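Local coordinates for protein muramidase (Trichobolus zukalii, PDB 6ZMV) that probably cleaves the glycan strands of bacterial peptidoglycan as a fungal lysozyme (muramidase) of glycoside hydrolase family 25, at residues 137-140 with 141-145. Residues are numbered along the deposited sequence; the frame is centred on the assembly and turned at random.
Sequences YYWW and VECTG
C143, one helical turn after W139, lays CB and SG over one face of the indole: CB in a CH-pi contact, 3.5 Å from the centroid of the six-membered ring, SG in a sulfur-aromatic contact over the five-membered ring, 3.4 Å from CE2. W139 reaches this place because its CG is anti to the backbone N (chi1 -170°), swinging the ring forward along the helix. A second CH-pi pair has T144 CG2 almost on the normal of the W140 six-membered ring, 3.6 Å from the centroid. A third, less centred, puts V141 CG2 over one face of the Y137 phenol, toward CE2. All belong to helix 137-144, which links parallel strands 132-136 and 156-159 of the TIM-barrel-like family 25 fold in a beta-alpha-beta crossover; W139 and W140 pack against helix 109-127. C143 SG is disulfide-bonded to C104, and W139 NE1 donates to S103 O. With the W139 indole cut back to an alanine, C143 CB and SG would probably lose the ring beneath them and S103 O its N-H donor. Backbone i+4 to i hydrogen bonds join V141 N to Y137 O, E142 N to Y138 O and C143 N to W139 O. At the last turn W140 O takes two donors from opposite faces of its carbonyl plane, T144 N at 3.1 Å and T144 OG1 at 2.7 Å. T144 OG1 also bonds S147 N, and W140 NE1 bonds S147 O; G145, with positive phi, is first to leave helical geometry. On the outer side a water donates to E142 OE2 at 2.8 Å and, weakly, to Y138 O.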
ATOM      1  N   TYR A 137      -1.871  13.120   3.862  1.00  7.00           N
ATOM      2  CA  TYR A 137      -2.276  14.305   3.099  1.00  6.47           C
ATOM      3  C   TYR A 137      -1.099  15.295   3.036  1.00  5.55           C
ATOM      4  O   TYR A 137      -0.708  15.723   1.946  1.00  6.05           O
ATOM      5  CB  TYR A 137      -3.464  14.975   3.774  1.00  7.17           C
ATOM      6  CG  TYR A 137      -3.875  16.261   3.104  1.00  7.77           C
ATOM      7  CD1 TYR A 137      -4.722  16.201   2.016  1.00 11.08           C
ATOM      8  CD2 TYR A 137      -3.453  17.496   3.545  1.00  7.81           C
ATOM      9  CE1 TYR A 137      -5.105  17.339   1.353  1.00 12.76           C
ATOM     10  CE2 TYR A 137      -3.872  18.628   2.912  1.00 10.65           C
ATOM     11  CZ  TYR A 137      -4.669  18.558   1.791  1.00 11.12           C
ATOM     12  OH  TYR A 137      -5.097  19.691   1.163  1.00 18.56           O
ATOM     13  N   TYR A 138      -0.532  15.654   4.179  1.00  6.54           N
ATOM     14  CA  TYR A 138       0.516  16.687   4.163  1.00  7.12           C
ATOM     15  C   TYR A 138       1.792  16.179   3.492  1.00  6.62           C
ATOM     16  O   TYR A 138       2.460  16.997   2.854  1.00  7.55           O
ATOM     17  CB  TYR A 138       0.799  17.260   5.544  1.00  9.27           C
ATOM     18  CG  TYR A 138      -0.388  18.003   6.070  1.00 10.31           C
ATOM     19  CD1 TYR A 138      -0.765  19.196   5.477  1.00 12.94           C
ATOM     20  CD2 TYR A 138      -1.165  17.513   7.084  1.00 13.64           C
ATOM     21  CE1 TYR A 138      -1.872  19.908   5.896  1.00 15.19           C
ATOM     22  CE2 TYR A 138      -2.290  18.195   7.496  1.00 16.92           C
ATOM     23  CZ  TYR A 138      -2.659  19.384   6.893  1.00 14.00           C
ATOM     24  OH  TYR A 138      -3.808  19.993   7.370  1.00 24.29           O
ATOM     25  N   TRP A 139       2.095  14.892   3.580  1.00  5.42           N
ATOM     26  CA  TRP A 139       3.251  14.326   2.889  1.00  6.01           C
ATOM     27  C   TRP A 139       3.071  14.563   1.395  1.00  5.12           C
ATOM     28  O   TRP A 139       3.938  15.030   0.683  1.00  6.00           O
ATOM     29  CB  TRP A 139       3.469  12.827   3.206  1.00  6.07           C
ATOM     30  CG  TRP A 139       4.777  12.349   2.685  1.00  6.10           C
ATOM     31  CD1 TRP A 139       5.941  12.313   3.392  1.00  9.13           C
ATOM     32  CD2 TRP A 139       5.100  11.953   1.342  1.00  5.33           C
ATOM     33  NE1 TRP A 139       6.959  11.877   2.597  1.00  8.92           N
ATOM     34  CE2 TRP A 139       6.490  11.695   1.327  1.00  6.64           C
ATOM     35  CE3 TRP A 139       4.398  11.814   0.150  1.00  4.86           C
ATOM     36  CZ2 TRP A 139       7.167  11.336   0.165  1.00  7.26           C
ATOM     37  CZ3 TRP A 139       5.064  11.427  -0.990  1.00  5.18           C
ATOM     38  CH2 TRP A 139       6.443  11.243  -0.997  1.00  5.45           C
ATOM     39  N   TRP A 140       1.901  14.210   0.878  1.00  4.42           N
ATOM     40  CA  TRP A 140       1.691  14.328  -0.599  1.00  4.42           C
ATOM     41  C   TRP A 140       1.765  15.804  -1.007  1.00  5.07           C
ATOM     42  O   TRP A 140       2.344  16.129  -2.045  1.00  5.23           O
ATOM     43  CB  TRP A 140       0.323  13.719  -0.957  1.00  5.16           C
ATOM     44  CG  TRP A 140       0.161  13.518  -2.420  1.00  4.83           C
ATOM     45  CD1 TRP A 140      -0.429  14.319  -3.338  1.00  5.25           C
ATOM     46  CD2 TRP A 140       0.831  12.483  -3.179  1.00  4.16           C
ATOM     47  NE1 TRP A 140      -0.227  13.818  -4.602  1.00  5.15           N
ATOM     48  CE2 TRP A 140       0.548  12.717  -4.525  1.00  4.62           C
ATOM     49  CE3 TRP A 140       1.603  11.373  -2.837  1.00  4.83           C
ATOM     50  CZ2 TRP A 140       1.026  11.888  -5.528  1.00  4.83           C
ATOM     51  CZ3 TRP A 140       2.067  10.542  -3.826  1.00  4.76           C
ATOM     52  CH2 TRP A 140       1.800  10.829  -5.142  1.00  5.50           C
ATOM     53  N   VAL A 141       1.138  16.678  -0.218  1.00  6.11           N
ATOM     54  CA  VAL A 141       1.118  18.094  -0.583  1.00  6.24           C
ATOM     55  C   VAL A 141       2.566  18.610  -0.648  1.00  6.02           C
ATOM     56  O   VAL A 141       2.988  19.189  -1.679  1.00  6.64           O
ATOM     57  CB  VAL A 141       0.265  18.908   0.365  1.00  6.11           C
ATOM     58  CG1 VAL A 141       0.480  20.400   0.160  1.00  7.41           C
ATOM     59  CG2 VAL A 141      -1.201  18.536   0.297  1.00  7.66           C
ATOM     60  N   GLU A 142       3.338  18.443   0.412  1.00  7.01           N
ATOM     61  CA  GLU A 142       4.698  19.051   0.428  1.00  7.51           C
ATOM     62  C   GLU A 142       5.644  18.315  -0.521  1.00  7.88           C
ATOM     63  O   GLU A 142       6.409  18.943  -1.205  1.00  9.38           O
ATOM     64  CB  GLU A 142       5.276  18.956   1.828  1.00  8.68           C
ATOM     65  CG  GLU A 142       6.710  19.430   1.937  1.00  9.97           C
ATOM     66  CD  GLU A 142       7.308  19.467   3.309  1.00 17.01           C
ATOM     67  OE1 GLU A 142       8.404  20.030   3.410  1.00 23.25           O
ATOM     68  OE2 GLU A 142       6.824  18.752   4.207  1.00 16.87           O
ATOM     69  N   CYS A 143       5.591  16.998  -0.565  1.00  6.61           N
ATOM     70  CA  CYS A 143       6.676  16.232  -1.192  1.00  6.60           C
ATOM     71  C   CYS A 143       6.450  16.075  -2.700  1.00  5.96           C
ATOM     72  O   CYS A 143       7.404  15.839  -3.445  1.00  6.78           O
ATOM     73  CB  CYS A 143       6.869  14.866  -0.537  1.00  8.06           C
ATOM     74  SG  CYS A 143       7.464  14.998   1.160  1.00  9.58           S
ATOM     75  N   THR A 144       5.234  16.236  -3.183  1.00  5.53           N
ATOM     76  CA  THR A 144       4.936  16.102  -4.620  1.00  5.85           C
ATOM     77  C   THR A 144       4.397  17.445  -5.166  1.00  5.05           C
ATOM     78  O   THR A 144       4.112  17.464  -6.368  1.00  7.92           O
ATOM     79  CB  THR A 144       3.951  14.963  -4.945  1.00  5.04           C
ATOM     80  OG1 THR A 144       2.619  15.347  -4.620  1.00  5.13           O
ATOM     81  CG2 THR A 144       4.328  13.643  -4.302  1.00  7.05           C
ATOM     82  N   GLY A 145       4.202  18.492  -4.328  1.00  7.09           N
ATOM     83  CA  GLY A 145       3.501  19.681  -4.827  1.00  8.05           C
ATOM     84  C   GLY A 145       2.016  19.433  -5.016  1.00  6.91           C
ATOM     85  O   GLY A 145       1.391  20.042  -5.849  1.00 10.11           O
TER
HETATM   86  O   HOH W   1       4.866  16.790   4.775  1.00 18.01           O